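PDB 2CYB: tyrosine--tRNA ligase from Archaeoglobus fulgidus, which probably attaches tyrosine to tRNA(Tyr) in two steps, first activating the amino acid with ATP as Tyr-AMP and then transferring it to the acceptor end. Local coordinates for residues E114-R119 against A163-H168; V122-K127 against L194-P199; L126-I131 against Y158-A163; L134-R139 against A187-P192. All blocks are in the same frame, centred on the assembly; numbering follows the deposited sequence.

How the interactions relate
All four contacts lie on one side of the chain's centre, around helices 119-131 and 154-168. Interactions 1 and 3 use helix 154-168, share Ala-163 and reach the bound tyrosine from it: Asp-165 takes the phenol, Tyr-158 and Gln-162 the amino group. Interaction 2 adjoins interaction 1, centres about 9 Å apart, and the two are joined by a probable hydrogen bond from His-168 NE2 to Asp-124 OD1 (2.7 Å). It also shares Leu-126 and Lys-127 with interaction 3, where Leu-194 CD2 packs on Met-128 CG at 3.5 Å. Interaction 4 is the surface contact, about 7 Å between centres from interaction 3 and away from the tyrosine site.

Interaction 1: E114-R119 against A163-H168; sequences EYQLSR and ALDIAH. With TYR (tyrosine), chain C.
Both oxygens of the Asp-165 carboxylate are engaged, OD2 by the loop 114-119 and OD1 by the substrate. Gln-116 NE2 donates to Asp-165 OD2 over 2.8 Å with an N-H...O angle of 159°, arriving on the syn side and in the plane of its own amide; amide and carboxylate planes are 22° apart. Tyr-115 OH makes a weak hydrogen bond to the same Asp-165 OD2, also 2.8 Å, with its ring turned 78° from the carboxylate. The phenol of the bound tyrosine donates to Asp-165 OD1 from its OH at 2.6 Å. Within the loop, Tyr-115 O accepts from both Ser-118 N and Ser-118 OG, which closes the type I turn just before helix 119-131. The Tyr-115 ring also touches His-168 through CE2, 4.0 Å from His-168 CB, while the imidazole NE2 is bonded to Asp-124. An alanine in place of Asp-165 removes the carboxylate and would probably leave the substrate phenol less firmly fixed and Gln-116 NE2 and Tyr-115 OH without their shared partner. The chemistry is that of recognition in the tyrosine pocket: a carboxylate oriented by a second shell accepts the hydroxyl that distinguishes tyrosine from phenylalanine.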
# COMPACT_ATOMS: atom_id res chain seq x y z
N GLU A 114 -7.97 15.49 5.20
CA GLU A 114 -9.39 15.84 5.32
C GLU A 114 -10.33 14.79 4.72
O GLU A 114 -11.49 14.66 5.15
CB GLU A 114 -9.68 17.17 4.60
CG GLU A 114 -9.25 18.42 5.32
CD GLU A 114 -9.61 19.68 4.52
OE1 GLU A 114 -10.72 19.73 3.96
OE2 GLU A 114 -8.78 20.61 4.45
N TYR A 115 -9.85 14.05 3.73
CA TYR A 115 -10.68 13.04 3.08
C TYR A 115 -9.95 11.74 2.73
O TYR A 115 -10.60 10.74 2.42
CB TYR A 115 -11.26 13.61 1.79
CG TYR A 115 -10.20 13.92 0.76
CD1 TYR A 115 -9.50 15.13 0.79
CD2 TYR A 115 -9.86 12.99 -0.22
CE1 TYR A 115 -8.49 15.41 -0.14
CE2 TYR A 115 -8.85 13.25 -1.15
CZ TYR A 115 -8.17 14.46 -1.11
OH TYR A 115 -7.17 14.73 -2.03
N GLN A 116 -8.63 11.73 2.78
CA GLN A 116 -7.88 10.53 2.40
C GLN A 116 -7.95 9.35 3.38
O GLN A 116 -7.39 8.29 3.12
CB GLN A 116 -6.42 10.88 2.12
CG GLN A 116 -6.29 11.82 0.94
CD GLN A 116 -4.88 12.36 0.74
OE1 GLN A 116 -4.12 12.55 1.69
NE2 GLN A 116 -4.53 12.62 -0.51
N LEU A 117 -8.64 9.53 4.51
CA LEU A 117 -8.79 8.44 5.48
C LEU A 117 -10.25 8.03 5.56
O LEU A 117 -10.62 7.18 6.37
CB LEU A 117 -8.29 8.86 6.86
CG LEU A 117 -6.79 9.14 7.03
CD1 LEU A 117 -6.51 9.53 8.47
CD2 LEU A 117 -5.99 7.89 6.66
N SER A 118 -11.08 8.64 4.72
CA SER A 118 -12.51 8.33 4.71
C SER A 118 -12.74 6.94 4.12
O SER A 118 -11.96 6.47 3.29
CB SER A 118 -13.28 9.38 3.91
OG SER A 118 -13.07 9.24 2.52
N ARG A 119 -13.83 6.28 4.53
CA ARG A 119 -14.13 4.93 4.06
C ARG A 119 -14.20 4.80 2.54
O ARG A 119 -13.68 3.84 1.97
CB ARG A 119 -15.44 4.44 4.66
CG ARG A 119 -15.80 3.03 4.21
CD ARG A 119 -17.30 2.79 4.25
NE ARG A 119 -17.64 1.44 3.84
CZ ARG A 119 -17.41 0.36 4.58
NH1 ARG A 119 -17.75 -0.84 4.14
NH2 ARG A 119 -16.84 0.48 5.78
N ALA A 163 -3.54 9.61 -7.87
CA ALA A 163 -4.51 9.43 -8.94
C ALA A 163 -5.91 9.59 -8.38
O ALA A 163 -6.76 10.25 -8.99
CB ALA A 163 -4.35 8.05 -9.57
N LEU A 164 -6.17 9.01 -7.21
CA LEU A 164 -7.49 9.13 -6.60
C LEU A 164 -7.82 10.54 -6.14
O LEU A 164 -9.00 10.91 -6.05
CB LEU A 164 -7.63 8.17 -5.42
CG LEU A 164 -7.85 6.71 -5.85
CD1 LEU A 164 -7.76 5.79 -4.63
CD2 LEU A 164 -9.23 6.59 -6.54
N ASP A 165 -6.80 11.34 -5.84
CA ASP A 165 -7.05 12.72 -5.42
C ASP A 165 -7.75 13.48 -6.55
O ASP A 165 -8.60 14.32 -6.29
CB ASP A 165 -5.74 13.44 -5.08
CG ASP A 165 -5.12 12.94 -3.81
OD1 ASP A 165 -3.89 13.10 -3.67
OD2 ASP A 165 -5.85 12.40 -2.95
N ILE A 166 -7.38 13.17 -7.79
CA ILE A 166 -7.98 13.83 -8.94
C ILE A 166 -9.49 13.59 -8.95
O ILE A 166 -10.28 14.52 -9.09
CB ILE A 166 -7.36 13.29 -10.26
CG1 ILE A 166 -5.88 13.69 -10.34
CG2 ILE A 166 -8.13 13.85 -11.46
CD1 ILE A 166 -5.12 12.98 -11.45
N ALA A 167 -9.89 12.33 -8.77
CA ALA A 167 -11.31 11.98 -8.76
C ALA A 167 -12.06 12.52 -7.54
O ALA A 167 -13.14 13.09 -7.68
CB ALA A 167 -11.47 10.48 -8.82
N HIS A 168 -11.49 12.34 -6.36
CA HIS A 168 -12.15 12.79 -5.15
C HIS A 168 -12.24 14.31 -4.97
O HIS A 168 -13.09 14.79 -4.21
CB HIS A 168 -11.52 12.13 -3.93
CG HIS A 168 -11.90 10.69 -3.77
ND1 HIS A 168 -12.79 10.26 -2.81
CD2 HIS A 168 -11.56 9.59 -4.49
CE1 HIS A 168 -12.99 8.95 -2.95
NE2 HIS A 168 -12.26 8.53 -3.97
N TYR C . 3.54 13.97 -6.39
CA TYR C . 3.59 15.44 -6.24
C TYR C . 5.03 15.94 -6.16
O TYR C . 5.22 17.16 -6.03
CB TYR C . 2.80 15.85 -4.99
CG TYR C . 1.35 15.48 -5.11
CD1 TYR C . 0.73 14.67 -4.16
CD2 TYR C . 0.58 15.95 -6.18
CE1 TYR C . -0.63 14.33 -4.28
CE2 TYR C . -0.76 15.62 -6.31
CZ TYR C . -1.36 14.81 -5.36
OH TYR C . -2.70 14.52 -5.49
OXT TYR C . 5.95 15.10 -6.24

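Interaction 2: V122-K127 against L194-P199; sequences VLDVLK and LGYSSP
Tyr-196 OH donates a short hydrogen bond, 2.5 Å, to Asp-124 OD1, reaching the carboxylate on its syn side and 16° out of its plane. The side chains come from opposite directions with ring and carboxylate planes 88° apart, and the oxygen lies at the ring edge. The other oxygen is bridged to the loop by a water, which donates to Asp-124 OD2 and to Leu-194 O, each at 2.8 Å. Beside this polar pair the Leu-194 methyl CD2 rests against the helix, 3.6 Å from Asp-124 O and 4.1 Å from Lys-127 CB. The contact ties helix 119-131, in the dimer-forming insertion between the halves of the Rossmann fold, to the connection from helix 181-190 into strand 200-204. Asp-124 CG lies opposite its own carbonyl carbon, chi1 -85°, which directs the carboxylate toward the loop. Farther out, His-168 NE2 of helix 154-168 is the second partner of OD1, and Leu-164 of that helix packs on Asp-124. An asparagine at Asp-124 removes the charge and would probably weaken the hold on Tyr-196 OH and His-168 NE2. Ala-167 of helix 154-168 lies over one face of the Tyr-196 ring, Leu-194 O over the rim of the other.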
# COMPACT_ATOMS: atom_id res chain seq x y z
N VAL A 122 -10.54 5.17 1.10
CA VAL A 122 -9.69 4.01 1.36
C VAL A 122 -10.12 2.81 0.52
O VAL A 122 -9.28 2.07 0.00
CB VAL A 122 -9.68 3.63 2.85
CG1 VAL A 122 -9.10 4.77 3.67
CG2 VAL A 122 -11.08 3.29 3.32
N LEU A 123 -11.42 2.63 0.36
CA LEU A 123 -11.89 1.52 -0.44
C LEU A 123 -11.40 1.69 -1.88
O LEU A 123 -11.01 0.71 -2.54
CB LEU A 123 -13.42 1.44 -0.38
CG LEU A 123 -14.11 0.09 -0.57
CD1 LEU A 123 -13.21 -1.08 -0.17
CD2 LEU A 123 -15.36 0.09 0.30
N ASP A 124 -11.40 2.92 -2.38
CA ASP A 124 -10.93 3.17 -3.74
C ASP A 124 -9.44 2.85 -3.86
O ASP A 124 -8.98 2.35 -4.89
CB ASP A 124 -11.16 4.63 -4.14
CG ASP A 124 -12.54 4.87 -4.70
OD1 ASP A 124 -12.94 6.05 -4.80
OD2 ASP A 124 -13.23 3.89 -5.04
N VAL A 125 -8.69 3.16 -2.80
CA VAL A 125 -7.25 2.87 -2.79
C VAL A 125 -7.06 1.37 -2.93
O VAL A 125 -6.21 0.91 -3.70
CB VAL A 125 -6.58 3.35 -1.47
CG1 VAL A 125 -5.16 2.80 -1.38
CG2 VAL A 125 -6.55 4.87 -1.44
N LEU A 126 -7.85 0.60 -2.18
CA LEU A 126 -7.73 -0.85 -2.25
C LEU A 126 -8.07 -1.38 -3.65
O LEU A 126 -7.42 -2.30 -4.14
CB LEU A 126 -8.62 -1.51 -1.20
CG LEU A 126 -8.25 -1.23 0.26
CD1 LEU A 126 -9.04 -2.17 1.15
CD2 LEU A 126 -6.75 -1.42 0.49
N LYS A 127 -9.08 -0.79 -4.28
CA LYS A 127 -9.49 -1.19 -5.62
C LYS A 127 -8.38 -0.83 -6.61
O LYS A 127 -8.03 -1.63 -7.49
CB LYS A 127 -10.79 -0.49 -6.02
CG LYS A 127 -12.00 -0.96 -5.22
CD LYS A 127 -13.25 -0.18 -5.59
CE LYS A 127 -14.47 -0.72 -4.85
NZ LYS A 127 -15.71 0.02 -5.22
N LEU A 194 -12.73 2.64 -12.00
CA LEU A 194 -13.37 2.85 -10.72
C LEU A 194 -14.59 3.75 -10.88
O LEU A 194 -15.14 4.25 -9.90
CB LEU A 194 -12.38 3.46 -9.72
CG LEU A 194 -11.46 2.44 -9.03
CD1 LEU A 194 -10.58 1.75 -10.04
CD2 LEU A 194 -10.60 3.15 -7.99
N GLY A 195 -14.99 3.97 -12.13
CA GLY A 195 -16.14 4.81 -12.39
C GLY A 195 -15.88 6.30 -12.40
O GLY A 195 -16.82 7.08 -12.25
N TYR A 196 -14.63 6.71 -12.57
CA TYR A 196 -14.30 8.13 -12.60
C TYR A 196 -13.79 8.52 -13.98
O TYR A 196 -13.31 7.68 -14.73
CB TYR A 196 -13.25 8.47 -11.55
CG TYR A 196 -13.66 8.12 -10.14
CD1 TYR A 196 -12.98 7.13 -9.43
CD2 TYR A 196 -14.71 8.78 -9.51
CE1 TYR A 196 -13.33 6.82 -8.12
CE2 TYR A 196 -15.08 8.47 -8.20
CZ TYR A 196 -14.38 7.49 -7.52
OH TYR A 196 -14.73 7.18 -6.22
N SER A 197 -13.88 9.81 -14.32
CA SER A 197 -13.42 10.25 -15.63
C SER A 197 -11.91 10.38 -15.72
O SER A 197 -11.22 10.61 -14.73
CB SER A 197 -14.09 11.58 -16.00
OG SER A 197 -13.92 12.53 -14.97
N SER A 198 -11.39 10.21 -16.93
CA SER A 198 -9.96 10.33 -17.17
C SER A 198 -9.68 11.83 -17.18
O SER A 198 -10.33 12.59 -17.90
CB SER A 198 -9.60 9.70 -18.52
OG SER A 198 -8.21 9.76 -18.76
N PRO A 199 -8.71 12.29 -16.37
CA PRO A 199 -8.39 13.72 -16.32
C PRO A 199 -7.53 14.26 -17.44
O PRO A 199 -6.72 13.53 -18.04
CB PRO A 199 -7.69 13.85 -14.97
CG PRO A 199 -6.89 12.58 -14.93
CD PRO A 199 -7.90 11.54 -15.39
O HOH W 1 -15.03 3.59 -7.14

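Interaction 3: L126-I131 against Y158-A163; sequences LKMARI and YPLMQA. With TYR (tyrosine), chain C.
Apolar contacts alone join the two helices directly. Leu-160 points its CD1 methyl at Ala-129, 3.6 Å from Ala-129 CA and 3.7 Å from Ala-129 CB, so a branched side chain fills the place beside a small one. The backbones come nearest at Met-128 and Leu-160 (CA atoms 6.3 Å apart), whose CB atoms touch at 4.2 Å. Met-128 then bends at chi2 and chi3, which carries its terminal methyl CE about one turn onward along helix 154-168, to Ala-163 CB at 4.0 Å. The axes of the two short segments pass 9.6 Å apart at 122°, a steeply inclined crossing rather than an antiparallel pair.

Polar contacts belong to the far face of segment 158-163. There the amino nitrogen N of the bound tyrosine donates to Tyr-158 OH and to Gln-162 OE1, each at 2.8 Å. The substrate N lies in the plane of the Tyr-158 ring, at its edge. Gln-162 leaves the helix with CG opposite the backbone N, chi1 -178°, and runs on extended, laying CG and the amide over one face of the substrate ring. Gln-162 NE2 is held by Gln-180 OE1, and Tyr-158 OH bonds to Glu-40.

The second subunit also packs on helix 119-131: its Ile-157 meets Ala-129, which thus has partners in both chains, and its Glu-79 forms a salt bridge with Arg-130. The chemistry is therefore divided by face: helix 154-168 turns hydrocarbon to the dimer-forming helix and hydrogen-bond acceptors to the amino group of tyrosine, presumably an ammonium.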
# COMPACT_ATOMS: atom_id res chain seq x y z
N LEU A 126 -7.85 0.60 -2.18
CA LEU A 126 -7.73 -0.85 -2.25
C LEU A 126 -8.07 -1.38 -3.65
O LEU A 126 -7.42 -2.30 -4.14
CB LEU A 126 -8.62 -1.51 -1.20
CG LEU A 126 -8.25 -1.23 0.26
CD1 LEU A 126 -9.04 -2.17 1.15
CD2 LEU A 126 -6.75 -1.42 0.49
N LYS A 127 -9.08 -0.79 -4.28
CA LYS A 127 -9.49 -1.19 -5.62
C LYS A 127 -8.38 -0.83 -6.61
O LYS A 127 -8.03 -1.63 -7.49
CB LYS A 127 -10.79 -0.49 -6.02
CG LYS A 127 -12.00 -0.96 -5.22
CD LYS A 127 -13.25 -0.18 -5.59
CE LYS A 127 -14.47 -0.72 -4.85
NZ LYS A 127 -15.71 0.02 -5.22
N MET A 128 -7.85 0.38 -6.48
CA MET A 128 -6.75 0.82 -7.34
C MET A 128 -5.55 -0.13 -7.17
O MET A 128 -4.92 -0.53 -8.15
CB MET A 128 -6.31 2.24 -6.99
CG MET A 128 -7.17 3.34 -7.59
SD MET A 128 -6.94 3.45 -9.38
CE MET A 128 -5.33 4.19 -9.46
N ALA A 129 -5.25 -0.48 -5.93
CA ALA A 129 -4.12 -1.38 -5.66
C ALA A 129 -4.32 -2.76 -6.27
O ALA A 129 -3.37 -3.39 -6.71
CB ALA A 129 -3.87 -1.51 -4.14
N ARG A 130 -5.57 -3.22 -6.28
CA ARG A 130 -5.89 -4.54 -6.82
C ARG A 130 -5.73 -4.60 -8.34
O ARG A 130 -5.42 -5.67 -8.89
CB ARG A 130 -7.34 -4.90 -6.44
CG ARG A 130 -7.95 -6.05 -7.24
CD ARG A 130 -7.30 -7.38 -6.90
NE ARG A 130 -7.94 -8.49 -7.61
CZ ARG A 130 -7.58 -8.91 -8.82
NH1 ARG A 130 -8.22 -9.93 -9.38
NH2 ARG A 130 -6.58 -8.33 -9.47
N ILE A 131 -5.91 -3.47 -9.03
CA ILE A 131 -5.78 -3.47 -10.49
C ILE A 131 -4.50 -2.85 -11.03
O ILE A 131 -4.30 -2.78 -12.24
CB ILE A 131 -7.00 -2.76 -11.15
CG1 ILE A 131 -6.99 -1.26 -10.84
CG2 ILE A 131 -8.29 -3.37 -10.61
CD1 ILE A 131 -8.06 -0.46 -11.60
N TYR A 158 1.50 5.60 -2.57
CA TYR A 158 1.55 7.02 -2.95
C TYR A 158 0.94 7.38 -4.33
O TYR A 158 0.06 8.23 -4.42
CB TYR A 158 3.02 7.48 -2.84
CG TYR A 158 3.33 8.94 -3.10
CD1 TYR A 158 3.90 9.74 -2.10
CD2 TYR A 158 3.13 9.50 -4.35
CE1 TYR A 158 4.28 11.06 -2.36
CE2 TYR A 158 3.49 10.81 -4.62
CZ TYR A 158 4.06 11.58 -3.63
OH TYR A 158 4.39 12.89 -3.91
N PRO A 159 1.39 6.72 -5.42
CA PRO A 159 0.83 7.06 -6.74
C PRO A 159 -0.65 6.77 -6.88
O PRO A 159 -1.37 7.51 -7.55
CB PRO A 159 1.68 6.23 -7.71
CG PRO A 159 2.03 5.01 -6.87
CD PRO A 159 2.37 5.63 -5.53
N LEU A 160 -1.11 5.69 -6.26
CA LEU A 160 -2.52 5.34 -6.33
C LEU A 160 -3.36 6.44 -5.69
O LEU A 160 -4.41 6.83 -6.22
CB LEU A 160 -2.77 4.02 -5.59
CG LEU A 160 -1.84 2.86 -5.95
CD1 LEU A 160 -2.28 1.62 -5.18
CD2 LEU A 160 -1.85 2.61 -7.45
N MET A 161 -2.89 6.95 -4.56
CA MET A 161 -3.60 8.00 -3.85
C MET A 161 -3.59 9.30 -4.62
O MET A 161 -4.56 10.04 -4.59
CB MET A 161 -3.00 8.19 -2.46
CG MET A 161 -3.40 7.10 -1.48
SD MET A 161 -2.69 7.38 0.14
CE MET A 161 -3.35 9.02 0.55
N GLN A 162 -2.48 9.60 -5.30
CA GLN A 162 -2.41 10.82 -6.09
C GLN A 162 -3.46 10.76 -7.20
O GLN A 162 -4.17 11.73 -7.44
CB GLN A 162 -1.02 11.00 -6.70
CG GLN A 162 -0.90 12.29 -7.50
CD GLN A 162 0.54 12.64 -7.79
OE1 GLN A 162 1.44 12.29 -7.03
NE2 GLN A 162 0.77 13.36 -8.88
N ALA A 163 -3.54 9.61 -7.87
CA ALA A 163 -4.51 9.43 -8.94
C ALA A 163 -5.91 9.59 -8.38
O ALA A 163 -6.76 10.25 -8.99
CB ALA A 163 -4.35 8.05 -9.57
N TYR C . 3.54 13.97 -6.39
CA TYR C . 3.59 15.44 -6.24
C TYR C . 5.03 15.94 -6.16
O TYR C . 5.22 17.16 -6.03
CB TYR C . 2.80 15.85 -4.99
CG TYR C . 1.35 15.48 -5.11
CD1 TYR C . 0.73 14.67 -4.16
CD2 TYR C . 0.58 15.95 -6.18
CE1 TYR C . -0.63 14.33 -4.28
CE2 TYR C . -0.76 15.62 -6.31
CZ TYR C . -1.36 14.81 -5.36
OH TYR C . -2.70 14.52 -5.49
OXT TYR C . 5.95 15.10 -6.24

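Interaction 4: L134-R139 against A187-P192; sequences LNRARR and ARENLP
Arg-136 and Glu-189 form a salt bridge across the two segments, with Arg-136 NH2 3.1 Å from Glu-189 OE2. As a hydrogen bond it is weak, its N-H...O angle being 135°; the guanidinium and carboxylate planes are inclined by 36°. The second oxygen stays near the other branch, Glu-189 OE1 lying 3.4 Å from Arg-136 NH1, so charge attraction probably contributes more than directed bonding. Glu-189 reaches across with an extended chain, its CG opposite the backbone N, while Arg-136 bends at chi2 (77°) before running extended to NE, where the guanidinium turns.

Within helix 134-140, Arg-139 NH1 donates to Asn-135 OD1 at 2.9 Å. The acceptor is in the guanidinium plane, but the donor stands above the amide carbonyl plane and not on a lone pair. Asn-135 ND2 lies only 2.8 Å from Arg-139 NE, another donor, so the amide orientation is doubtful. One face of the Arg-139 guanidinium also rests over Asn-135 O and Arg-136 CA.

The backbones stay apart, 11.3 Å between the CA atoms of Arg-136 and Asn-190, and the two long side chains span the gap. Around this surface bridge, Ala-187 packs on Ala-163 and Ile-166 of helix 154-168, and Asn-190 on Met-128 and Ile-131 of helix 119-131. Leu-134 meets Leu-134 of the second subunit, which places helix 134-140 at the dimer interface, while helix 181-190 leads on through a loop to strand 200-204.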
# COMPACT_ATOMS: atom_id res chain seq x y z
N LEU A 134 2.55 -3.89 -9.32
CA LEU A 134 3.60 -3.26 -8.52
C LEU A 134 4.58 -2.58 -9.48
O LEU A 134 5.07 -1.49 -9.23
CB LEU A 134 4.33 -4.32 -7.69
CG LEU A 134 5.55 -3.81 -6.91
CD1 LEU A 134 5.15 -2.65 -5.99
CD2 LEU A 134 6.16 -4.96 -6.11
N ASN A 135 4.85 -3.24 -10.61
CA ASN A 135 5.77 -2.71 -11.61
C ASN A 135 5.36 -1.31 -12.09
O ASN A 135 6.18 -0.39 -12.12
CB ASN A 135 5.82 -3.67 -12.80
CG ASN A 135 6.86 -3.26 -13.82
OD1 ASN A 135 6.81 -3.70 -14.97
ND2 ASN A 135 7.81 -2.43 -13.41
N ARG A 136 4.10 -1.16 -12.48
CA ARG A 136 3.60 0.11 -12.97
C ARG A 136 3.69 1.18 -11.88
O ARG A 136 4.08 2.32 -12.13
CB ARG A 136 2.15 -0.05 -13.44
CG ARG A 136 1.53 1.18 -14.10
CD ARG A 136 2.02 1.37 -15.54
NE ARG A 136 1.39 2.50 -16.21
CZ ARG A 136 0.09 2.59 -16.50
NH1 ARG A 136 -0.38 3.66 -17.12
NH2 ARG A 136 -0.74 1.61 -16.17
N ALA A 137 3.34 0.81 -10.65
CA ALA A 137 3.38 1.74 -9.54
C ALA A 137 4.82 2.18 -9.24
O ALA A 137 5.10 3.37 -9.07
CB ALA A 137 2.77 1.10 -8.30
N ARG A 138 5.72 1.21 -9.18
CA ARG A 138 7.11 1.50 -8.89
C ARG A 138 7.70 2.42 -9.96
O ARG A 138 8.40 3.38 -9.65
CB ARG A 138 7.91 0.20 -8.83
CG ARG A 138 9.29 0.35 -8.22
CD ARG A 138 10.07 -0.96 -8.33
NE ARG A 138 11.19 -1.04 -7.40
CZ ARG A 138 12.12 -0.10 -7.26
NH1 ARG A 138 12.07 1.02 -7.97
NH2 ARG A 138 13.12 -0.29 -6.41
N ARG A 139 7.42 2.12 -11.23
CA ARG A 139 7.95 2.95 -12.31
C ARG A 139 7.38 4.37 -12.29
O ARG A 139 8.08 5.33 -12.64
CB ARG A 139 7.71 2.29 -13.67
CG ARG A 139 8.57 1.05 -13.89
CD ARG A 139 8.51 0.49 -15.31
NE ARG A 139 7.50 -0.56 -15.47
CZ ARG A 139 6.25 -0.35 -15.88
NH1 ARG A 139 5.42 -1.37 -15.99
NH2 ARG A 139 5.84 0.88 -16.18
N ALA A 187 -3.40 7.41 -13.73
CA ALA A 187 -4.72 7.93 -13.37
C ALA A 187 -5.66 7.83 -14.57
O ALA A 187 -6.78 7.32 -14.46
CB ALA A 187 -4.61 9.38 -12.91
N ARG A 188 -5.20 8.31 -15.72
CA ARG A 188 -6.01 8.28 -16.94
C ARG A 188 -6.44 6.86 -17.31
O ARG A 188 -7.55 6.64 -17.81
CB ARG A 188 -5.23 8.89 -18.12
CG ARG A 188 -5.06 10.41 -18.06
CD ARG A 188 -4.19 10.94 -19.20
NE ARG A 188 -4.76 10.67 -20.53
CZ ARG A 188 -5.70 11.40 -21.12
NH1 ARG A 188 -6.21 12.46 -20.51
NH2 ARG A 188 -6.13 11.08 -22.33
N GLU A 189 -5.58 5.88 -17.05
CA GLU A 189 -5.87 4.50 -17.39
C GLU A 189 -6.71 3.75 -16.35
O GLU A 189 -7.60 2.97 -16.70
CB GLU A 189 -4.56 3.74 -17.63
CG GLU A 189 -4.73 2.31 -18.10
CD GLU A 189 -3.41 1.62 -18.38
OE1 GLU A 189 -2.63 2.13 -19.20
OE2 GLU A 189 -3.15 0.57 -17.77
N ASN A 190 -6.46 4.02 -15.07
CA ASN A 190 -7.16 3.32 -13.99
C ASN A 190 -8.42 3.96 -13.42
O ASN A 190 -9.33 3.23 -13.00
CB ASN A 190 -6.19 3.06 -12.84
CG ASN A 190 -5.26 1.91 -13.13
OD1 ASN A 190 -5.06 1.53 -14.28
ND2 ASN A 190 -4.67 1.34 -12.08
N LEU A 191 -8.49 5.28 -13.38
CA LEU A 191 -9.67 5.94 -12.82
C LEU A 191 -10.98 5.51 -13.47
O LEU A 191 -11.98 5.33 -12.78
CB LEU A 191 -9.53 7.46 -12.88
CG LEU A 191 -8.49 8.04 -11.90
CD1 LEU A 191 -8.55 9.55 -11.92
CD2 LEU A 191 -8.76 7.53 -10.49
N PRO A 192 -11.00 5.33 -14.80
CA PRO A 192 -12.27 4.92 -15.41
C PRO A 192 -12.75 3.56 -14.87
O PRO A 192 -13.95 3.32 -14.78
CB PRO A 192 -11.95 4.87 -16.90
CG PRO A 192 -10.88 5.92 -17.05
CD PRO A 192 -10.00 5.63 -15.84